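Local coordinates for protein LbaCas13a H328A (C2c2) (Lachnospiraceae bacterium NK4A179, PDB 5WLH) that binds a pre-crRNA carrying a 24-nucleotide spacer and, as a CRISPR-Cas13a enzyme, probably uses the guide to find and cut target RNA, at residues 1055-1060 / 1109-1114; 1092-1097 / 1339-1344. One frame throughout, in Å; residues are numbered along the deposited sequence.

Interaction 1: residues 1055-1060 / 1109-1114; sequences KITDRV and MDYSEI
Ile1056 and Thr1057, at the point where helix 1050-1056 gives way to loop, pack against Tyr1111 near the start of the long helix 1106-1145 in a small, buried contact without hydrogen bonds. The two backbones stay well apart, with Ile1056 CA 8.6 Å from Tyr1111 CA, so the side chains bridge the gap. Ile1056 and Tyr1111 reach out from opposing backbones and pass alongside each other: Ile1056 CD1 settles 3.7 Å from Tyr1111 CB, at the root of the aromatic side chain. Farther out, Thr1057 CG2 reaches the same flank of the ring and meets it obliquely, 3.4 Å from Tyr1111 CD2. The first torsion of Thr1057 (chi1 55°) separates its two branches by task: it turns OG1 back over the helix end, where it bonds to Leu1053 O, and leaves the CG2 methyl facing the tyrosine. Thr1057 is also the first residue to abandon helical backbone angles. Helix 1357-1368 packs against the same site: Tyr1359 meets the Tyr1111 ring with planes at about 45°, Ser1362 OG bonds to Ile1056 O, and Arg1365 forms a salt bridge with Asp1058. The arrangement is that of a helix C-terminus packed on the side of a long helix, in the C-terminal region of Cas13a that probably belongs to its second HEPN nuclease domain.

Interaction 2: residues 1092-1097 / 1339-1344; sequences NIKKFQ and EQFTYK. With nucleotides of chain B.
Lys1094 of helix 1087-1103 sets the far methylenes of its bent chain against two aromatic side chains of strand 1336-1344, crossing both Tyr1343 and Phe1341 at about a right angle. Its CG lies anti to the backbone N (chi1 -175°), and a bend at chi2 then carries the methylenes toward the strand. CD arrives at the edge of the Tyr1343 ring, near its plane, 3.4 Å from Tyr1343 OH. One carbon farther on, Lys1094 CE approaches Phe1341 obliquely, 4.1 Å from Phe1341 CD2. The last bend (chi4 67°) turns NZ away from the rings, to a salt bridge with Glu1098, one turn on in the same helix, and a hydrogen bond to Ala1354 O. The two aromatic residues also touch within the strand: Phe1341 CB stands 4.0 Å above the Tyr1343 ring plane, displaced toward its rim.

Guide RNA lies against both segments. C1' of C41 of chain B sits over one face of Phe1341, and the backbone of the next residue grips this nucleotide at base and sugar. Thr1342 N donates to C41 O2 at 2.9 Å (156°), an atom that does not distinguish cytosine from uracil. C41 O2' lies 2.5 Å from Thr1342 O, so short that the exact geometry of this bond is doubtful. On the helix, Phe1096 points its edge at the face of the adenine of A38 of chain B, with Phe1096 CE2 3.3 Å from A38 C5, and Gln1097 NE2 makes a weak bond to A38 O2' at 3.2 Å.

Strand 1336-1344 is an inner strand of a four-stranded antiparallel sheet, between 1297-1310 and 1349-1353, with Tyr1343 also touching Val1352. Helix 1087-1103 is backed by helix 1062-1075, whose Tyr1068 meets the Phe1096 ring.

Interactions 1 and 2 do not touch: their centres are 21 Å apart and their nearest atoms about 9 Å apart, on the same side of the chain's centre. Their segments alternate along the sequence, and helix 1087-1103 of interaction 2 is followed directly by helix 1106-1145 of interaction 1. The C-terminal end of the fold ties them a second time, since strand 1349-1353, paired with strand 1336-1344, leads into helix 1357-1368, which packs on interaction 1. Interaction 2 contacts the bound RNA itself, whereas the nearest atom of interaction 1 is about 5 Å from it.

Interaction 1: residues 1055-1060 / 1109-1114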
loop_
_atom_site.group_PDB
_atom_site.type_symbol
_atom_site.label_atom_id
_atom_site.label_comp_id
_atom_site.label_asym_id
_atom_site.label_seq_id
_atom_site.Cartn_x
_atom_site.Cartn_y
_atom_site.Cartn_z
ATOM N N LYS A 1055 -23.126 14.824 9.297
ATOM C CA LYS A 1055 -22.217 15.897 9.674
ATOM C C LYS A 1055 -21.374 16.403 8.513
ATOM O O LYS A 1055 -20.867 17.525 8.578
ATOM C CB LYS A 1055 -21.303 15.437 10.815
ATOM C CG LYS A 1055 -21.976 15.468 12.192
ATOM C CD LYS A 1055 -21.242 14.612 13.210
ATOM C CE LYS A 1055 -22.093 14.371 14.446
ATOM N NZ LYS A 1055 -22.474 15.655 15.110
ATOM N N ILE A 1056 -21.201 15.623 7.452
ATOM C CA ILE A 1056 -20.279 16.024 6.396
ATOM C C ILE A 1056 -20.983 16.394 5.106
ATOM O O ILE A 1056 -20.312 16.847 4.164
ATOM C CB ILE A 1056 -19.211 14.938 6.136
ATOM C CG1 ILE A 1056 -19.871 13.655 5.647
ATOM C CG2 ILE A 1056 -18.367 14.711 7.401
ATOM C CD1 ILE A 1056 -19.206 13.058 4.420
ATOM N N THR A 1057 -22.298 16.217 5.020
ATOM C CA THR A 1057 -23.044 16.563 3.821
ATOM C C THR A 1057 -24.222 17.448 4.191
ATOM O O THR A 1057 -24.588 17.590 5.362
ATOM C CB THR A 1057 -23.558 15.319 3.090
ATOM O OG1 THR A 1057 -24.323 14.522 4.002
ATOM C CG2 THR A 1057 -22.406 14.507 2.562
ATOM N N ASP A 1058 -24.808 18.055 3.166
ATOM C CA ASP A 1058 -26.074 18.759 3.287
ATOM C C ASP A 1058 -27.180 17.898 2.698
ATOM O O ASP A 1058 -26.985 17.233 1.676
ATOM C CB ASP A 1058 -26.032 20.105 2.560
ATOM C CG ASP A 1058 -24.935 21.011 3.075
ATOM O OD1 ASP A 1058 -24.707 21.036 4.303
ATOM O OD2 ASP A 1058 -24.299 21.699 2.246
ATOM N N ARG A 1059 -28.343 17.924 3.339
ATOM C CA ARG A 1059 -29.483 17.181 2.833
ATOM C C ARG A 1059 -29.834 17.631 1.420
ATOM O O ARG A 1059 -29.673 18.796 1.055
ATOM C CB ARG A 1059 -30.686 17.370 3.753
ATOM C CG ARG A 1059 -30.475 16.817 5.140
ATOM C CD ARG A 1059 -31.784 16.688 5.873
ATOM N NE ARG A 1059 -32.315 17.990 6.260
ATOM C CZ ARG A 1059 -33.501 18.169 6.836
ATOM N NH1 ARG A 1059 -34.283 17.127 7.090
ATOM N NH2 ARG A 1059 -33.902 19.392 7.156
ATOM N N VAL A 1060 -30.302 16.676 0.615
ATOM C CA VAL A 1060 -30.865 17.014 -0.681
ATOM C C VAL A 1060 -32.025 17.979 -0.477
ATOM O O VAL A 1060 -32.836 17.823 0.447
ATOM C CB VAL A 1060 -31.311 15.743 -1.421
ATOM C CG1 VAL A 1060 -31.858 16.087 -2.813
ATOM C CG2 VAL A 1060 -30.144 14.754 -1.522
ATOM N N MET A 1109 -23.027 7.417 -0.851
ATOM C CA MET A 1109 -22.274 6.174 -0.954
ATOM C C MET A 1109 -20.805 6.452 -1.200
ATOM O O MET A 1109 -19.935 5.778 -0.637
ATOM C CB MET A 1109 -22.836 5.309 -2.082
ATOM C CG MET A 1109 -24.305 5.035 -1.952
ATOM S SD MET A 1109 -24.623 4.182 -0.404
ATOM C CE MET A 1109 -23.791 2.635 -0.728
ATOM N N ASP A 1110 -20.518 7.430 -2.062
ATOM C CA ASP A 1110 -19.144 7.830 -2.343
ATOM C C ASP A 1110 -18.438 8.276 -1.071
ATOM O O ASP A 1110 -17.347 7.795 -0.758
ATOM C CB ASP A 1110 -19.129 8.948 -3.389
ATOM C CG ASP A 1110 -17.860 8.971 -4.219
ATOM O OD1 ASP A 1110 -16.937 8.171 -3.961
ATOM O OD2 ASP A 1110 -17.778 9.815 -5.133
ATOM N N TYR A 1111 -19.053 9.189 -0.311
ATOM C CA TYR A 1111 -18.409 9.646 0.916
ATOM C C TYR A 1111 -18.229 8.503 1.906
ATOM O O TYR A 1111 -17.212 8.439 2.606
ATOM C CB TYR A 1111 -19.213 10.778 1.551
ATOM C CG TYR A 1111 -19.373 11.957 0.630
ATOM C CD1 TYR A 1111 -18.296 12.437 -0.093
ATOM C CD2 TYR A 1111 -20.607 12.552 0.447
ATOM C CE1 TYR A 1111 -18.436 13.509 -0.953
ATOM C CE2 TYR A 1111 -20.764 13.626 -0.418
ATOM C CZ TYR A 1111 -19.680 14.098 -1.107
ATOM O OH TYR A 1111 -19.833 15.159 -1.963
ATOM N N SER A 1112 -19.209 7.599 1.996
ATOM C CA SER A 1112 -19.071 6.475 2.924
ATOM C C SER A 1112 -17.897 5.591 2.539
ATOM O O SER A 1112 -17.132 5.144 3.408
ATOM C CB SER A 1112 -20.351 5.638 2.966
ATOM O OG SER A 1112 -21.445 6.453 3.292
ATOM N N GLU A 1113 -17.745 5.325 1.241
ATOM C CA GLU A 1113 -16.622 4.517 0.779
ATOM C C GLU A 1113 -15.301 5.208 1.053
ATOM O O GLU A 1113 -14.313 4.550 1.382
ATOM C CB GLU A 1113 -16.747 4.226 -0.717
ATOM C CG GLU A 1113 -17.589 3.016 -1.038
ATOM C CD GLU A 1113 -17.556 2.694 -2.515
ATOM O OE1 GLU A 1113 -16.443 2.483 -3.053
ATOM O OE2 GLU A 1113 -18.639 2.666 -3.136
ATOM N N ILE A 1114 -15.243 6.534 0.869
ATOM C CA ILE A 1114 -13.987 7.233 1.120
ATOM C C ILE A 1114 -13.632 7.139 2.590
ATOM O O ILE A 1114 -12.480 6.874 2.949
ATOM C CB ILE A 1114 -14.058 8.698 0.647
ATOM C CG1 ILE A 1114 -14.046 8.742 -0.881
ATOM C CG2 ILE A 1114 -12.859 9.471 1.174
ATOM C CD1 ILE A 1114 -14.480 10.094 -1.495
#

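Interaction 2: residues 1092-1097 / 1339-1344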
loop_
_atom_site.group_PDB
_atom_site.type_symbol
_atom_site.label_atom_id
_atom_site.label_comp_id
_atom_site.label_asym_id
_atom_site.label_seq_id
_atom_site.Cartn_x
_atom_site.Cartn_y
_atom_site.Cartn_z
ATOM N N ASN A 1092 -22.675 20.281 -19.595
ATOM C CA ASN A 1092 -24.021 20.120 -19.053
ATOM C C ASN A 1092 -24.309 18.665 -18.711
ATOM O O ASN A 1092 -25.017 18.376 -17.740
ATOM C CB ASN A 1092 -25.054 20.652 -20.045
ATOM C CG ASN A 1092 -25.421 22.095 -19.777
ATOM O OD1 ASN A 1092 -25.256 22.588 -18.660
ATOM N ND2 ASN A 1092 -25.922 22.783 -20.799
ATOM N N ILE A 1093 -23.790 17.738 -19.514
ATOM C CA ILE A 1093 -23.933 16.326 -19.195
ATOM C C ILE A 1093 -23.269 16.027 -17.858
ATOM O O ILE A 1093 -23.847 15.356 -16.996
ATOM C CB ILE A 1093 -23.357 15.458 -20.327
ATOM C CG1 ILE A 1093 -24.308 15.469 -21.524
ATOM C CG2 ILE A 1093 -23.118 14.030 -19.859
ATOM C CD1 ILE A 1093 -25.576 14.668 -21.289
ATOM N N LYS A 1094 -22.051 16.548 -17.663
ATOM C CA LYS A 1094 -21.348 16.357 -16.396
ATOM C C LYS A 1094 -22.146 16.932 -15.236
ATOM O O LYS A 1094 -22.262 16.299 -14.179
ATOM C CB LYS A 1094 -19.960 16.992 -16.459
ATOM C CG LYS A 1094 -19.097 16.744 -15.218
ATOM C CD LYS A 1094 -18.655 15.286 -15.155
ATOM C CE LYS A 1094 -17.540 15.079 -14.130
ATOM N NZ LYS A 1094 -18.009 15.300 -12.734
ATOM N N LYS A 1095 -22.713 18.129 -15.417
ATOM C CA LYS A 1095 -23.527 18.729 -14.366
ATOM C C LYS A 1095 -24.753 17.879 -14.067
ATOM O O LYS A 1095 -25.128 17.711 -12.901
ATOM C CB LYS A 1095 -23.945 20.149 -14.762
ATOM C CG LYS A 1095 -22.842 21.184 -14.648
ATOM C CD LYS A 1095 -23.362 22.576 -15.008
ATOM C CE LYS A 1095 -22.270 23.631 -14.892
ATOM N NZ LYS A 1095 -22.836 25.006 -14.730
ATOM N N PHE A 1096 -25.397 17.331 -15.103
ATOM C CA PHE A 1096 -26.545 16.470 -14.843
ATOM C C PHE A 1096 -26.127 15.232 -14.066
ATOM O O PHE A 1096 -26.790 14.833 -13.103
ATOM C CB PHE A 1096 -27.229 16.023 -16.126
ATOM C CG PHE A 1096 -28.277 14.977 -15.874
ATOM C CD1 PHE A 1096 -29.468 15.327 -15.270
ATOM C CD2 PHE A 1096 -28.044 13.643 -16.163
ATOM C CE1 PHE A 1096 -30.436 14.381 -15.011
ATOM C CE2 PHE A 1096 -29.006 12.685 -15.890
ATOM C CZ PHE A 1096 -30.206 13.057 -15.321
ATOM N N GLN A 1097 -25.052 14.582 -14.511
ATOM C CA GLN A 1097 -24.558 13.404 -13.809
ATOM C C GLN A 1097 -24.297 13.724 -12.344
ATOM O O GLN A 1097 -24.668 12.949 -11.452
ATOM C CB GLN A 1097 -23.288 12.896 -14.493
ATOM C CG GLN A 1097 -23.535 12.387 -15.907
ATOM C CD GLN A 1097 -22.290 11.826 -16.563
ATOM O OE1 GLN A 1097 -21.220 12.442 -16.539
ATOM N NE2 GLN A 1097 -22.419 10.640 -17.139
ATOM N N GLU A 1339 -9.109 17.047 -9.734
ATOM C CA GLU A 1339 -8.517 16.574 -10.968
ATOM C C GLU A 1339 -9.409 16.968 -12.135
ATOM O O GLU A 1339 -10.631 17.055 -12.008
ATOM C CB GLU A 1339 -8.362 15.055 -10.943
ATOM C CG GLU A 1339 -7.199 14.552 -10.128
ATOM C CD GLU A 1339 -5.851 14.916 -10.736
ATOM O OE1 GLU A 1339 -5.301 15.969 -10.367
ATOM O OE2 GLU A 1339 -5.342 14.147 -11.571
ATOM N N GLN A 1340 -8.789 17.190 -13.285
ATOM C CA GLN A 1340 -9.536 17.449 -14.503
ATOM C C GLN A 1340 -9.707 16.158 -15.283
ATOM O O GLN A 1340 -8.805 15.317 -15.311
ATOM C CB GLN A 1340 -8.826 18.497 -15.355
ATOM C CG GLN A 1340 -8.583 19.777 -14.601
ATOM C CD GLN A 1340 -9.320 20.938 -15.202
ATOM O OE1 GLN A 1340 -8.875 21.522 -16.191
ATOM N NE2 GLN A 1340 -10.460 21.284 -14.615
ATOM N N PHE A 1341 -10.879 15.993 -15.889
ATOM C CA PHE A 1341 -11.103 14.927 -16.851
ATOM C C PHE A 1341 -10.789 15.442 -18.248
ATOM O O PHE A 1341 -11.047 16.607 -18.563
ATOM C CB PHE A 1341 -12.547 14.432 -16.798
ATOM C CG PHE A 1341 -12.829 13.479 -15.664
ATOM C CD1 PHE A 1341 -11.794 12.853 -14.988
ATOM C CD2 PHE A 1341 -14.137 13.202 -15.294
ATOM C CE1 PHE A 1341 -12.067 11.962 -13.953
ATOM C CE2 PHE A 1341 -14.415 12.320 -14.264
ATOM C CZ PHE A 1341 -13.372 11.700 -13.596
ATOM N N THR A 1342 -10.202 14.580 -19.067
ATOM C CA THR A 1342 -10.000 14.857 -20.486
ATOM C C THR A 1342 -11.167 14.234 -21.245
ATOM O O THR A 1342 -11.235 13.013 -21.405
ATOM C CB THR A 1342 -8.667 14.299 -20.970
ATOM O OG1 THR A 1342 -7.605 14.860 -20.193
ATOM C CG2 THR A 1342 -8.462 14.630 -22.438
ATOM N N TYR A 1343 -12.094 15.067 -21.692
ATOM C CA TYR A 1343 -13.234 14.609 -22.473
ATOM C C TYR A 1343 -12.946 14.880 -23.942
ATOM O O TYR A 1343 -12.728 16.034 -24.333
ATOM C CB TYR A 1343 -14.522 15.304 -22.035
ATOM C CG TYR A 1343 -15.100 14.787 -20.733
ATOM C CD1 TYR A 1343 -15.121 13.427 -20.443
ATOM C CD2 TYR A 1343 -15.617 15.661 -19.783
ATOM C CE1 TYR A 1343 -15.647 12.952 -19.241
ATOM C CE2 TYR A 1343 -16.149 15.192 -18.583
ATOM C CZ TYR A 1343 -16.166 13.840 -18.322
ATOM O OH TYR A 1343 -16.692 13.369 -17.133
ATOM N N LYS A 1344 -12.915 13.819 -24.742
ATOM C CA LYS A 1344 -12.786 13.970 -26.182
ATOM C C LYS A 1344 -14.143 14.247 -26.808
ATOM O O LYS A 1344 -15.151 13.643 -26.432
ATOM C CB LYS A 1344 -12.184 12.717 -26.808
ATOM C CG LYS A 1344 -10.973 12.186 -26.102
ATOM C CD LYS A 1344 -10.167 11.363 -27.071
ATOM C CE LYS A 1344 -8.963 10.779 -26.397
ATOM N NZ LYS A 1344 -8.025 11.806 -25.859
ATOM P P C B 41 -13.754 5.716 -16.822
ATOM O OP1 C B 41 -15.187 5.322 -16.761
ATOM O OP2 C B 41 -12.707 4.685 -16.968
ATOM O "O5'" C B 41 -13.472 6.771 -17.990
ATOM C "C5'" C B 41 -14.451 7.733 -18.376
ATOM C "C4'" C B 41 -13.829 9.044 -18.817
ATOM O "O4'" C B 41 -13.388 9.793 -17.654
ATOM C "C3'" C B 41 -12.583 8.964 -19.689
ATOM O "O3'" C B 41 -12.868 8.725 -21.057
ATOM C "C2'" C B 41 -11.939 10.323 -19.458
ATOM O "O2'" C B 41 -12.611 11.315 -20.216
ATOM C "C1'" C B 41 -12.253 10.563 -17.982
ATOM N N1 C B 41 -11.141 10.172 -17.094
ATOM C C2 C B 41 -10.022 11.005 -17.040
ATOM O O2 C B 41 -10.029 12.018 -17.747
ATOM N N3 C B 41 -8.985 10.684 -16.229
ATOM C C4 C B 41 -9.050 9.574 -15.481
ATOM N N4 C B 41 -8.013 9.274 -14.683
ATOM C C5 C B 41 -10.186 8.709 -15.520
ATOM C C6 C B 41 -11.201 9.044 -16.330
ATOM P P A B 38 -28.087 5.161 -14.291
ATOM O OP1 A B 38 -28.538 5.641 -12.956
ATOM O OP2 A B 38 -28.810 5.671 -15.494
ATOM O "O5'" A B 38 -26.563 5.516 -14.552
ATOM C "C5'" A B 38 -25.882 4.991 -15.686
ATOM C "C4'" A B 38 -25.004 6.030 -16.337
ATOM O "O4'" A B 38 -25.798 6.845 -17.240
ATOM C "C3'" A B 38 -24.322 7.005 -15.376
ATOM O "O3'" A B 38 -23.055 7.364 -15.906
ATOM C "C2'" A B 38 -25.221 8.228 -15.439
ATOM O "O2'" A B 38 -24.575 9.437 -15.102
ATOM C "C1'" A B 38 -25.637 8.209 -16.904
ATOM N N9 A B 38 -26.882 8.922 -17.190
ATOM C C8 A B 38 -28.134 8.721 -16.669
ATOM N N7 A B 38 -29.034 9.548 -17.143
ATOM C C5 A B 38 -28.323 10.337 -18.039
ATOM C C6 A B 38 -28.699 11.404 -18.874
ATOM N N6 A B 38 -29.943 11.873 -18.940
ATOM N N1 A B 38 -27.745 11.979 -19.636
ATOM C C2 A B 38 -26.494 11.506 -19.566
ATOM N N3 A B 38 -26.019 10.512 -18.819
ATOM C C4 A B 38 -26.996 9.966 -18.076
ATOM P P U B 42 -11.846 7.887 -21.962
ATOM O OP1 U B 42 -12.384 7.893 -23.351
ATOM O OP2 U B 42 -11.552 6.599 -21.294
ATOM O "O5'" U B 42 -10.501 8.734 -21.953
ATOM C "C5'" U B 42 -10.382 9.948 -22.681
ATOM C "C4'" U B 42 -9.058 10.600 -22.381
ATOM O "O4'" U B 42 -8.979 10.867 -20.955
ATOM C "C3'" U B 42 -7.829 9.742 -22.663
ATOM O "O3'" U B 42 -7.422 9.761 -24.025
ATOM C "C2'" U B 42 -6.795 10.311 -21.701
ATOM O "O2'" U B 42 -6.255 11.523 -22.201
ATOM C "C1'" U B 42 -7.664 10.640 -20.491
ATOM N N1 U B 42 -7.684 9.542 -19.495
ATOM C C2 U B 42 -6.578 9.407 -18.671
ATOM O O2 U B 42 -5.613 10.143 -18.746
ATOM N N3 U B 42 -6.635 8.387 -17.754
ATOM C C4 U B 42 -7.674 7.497 -17.580
ATOM O O4 U B 42 -7.592 6.626 -16.714
ATOM C C5 U B 42 -8.783 7.700 -18.467
ATOM C C6 U B 42 -8.752 8.690 -19.368
#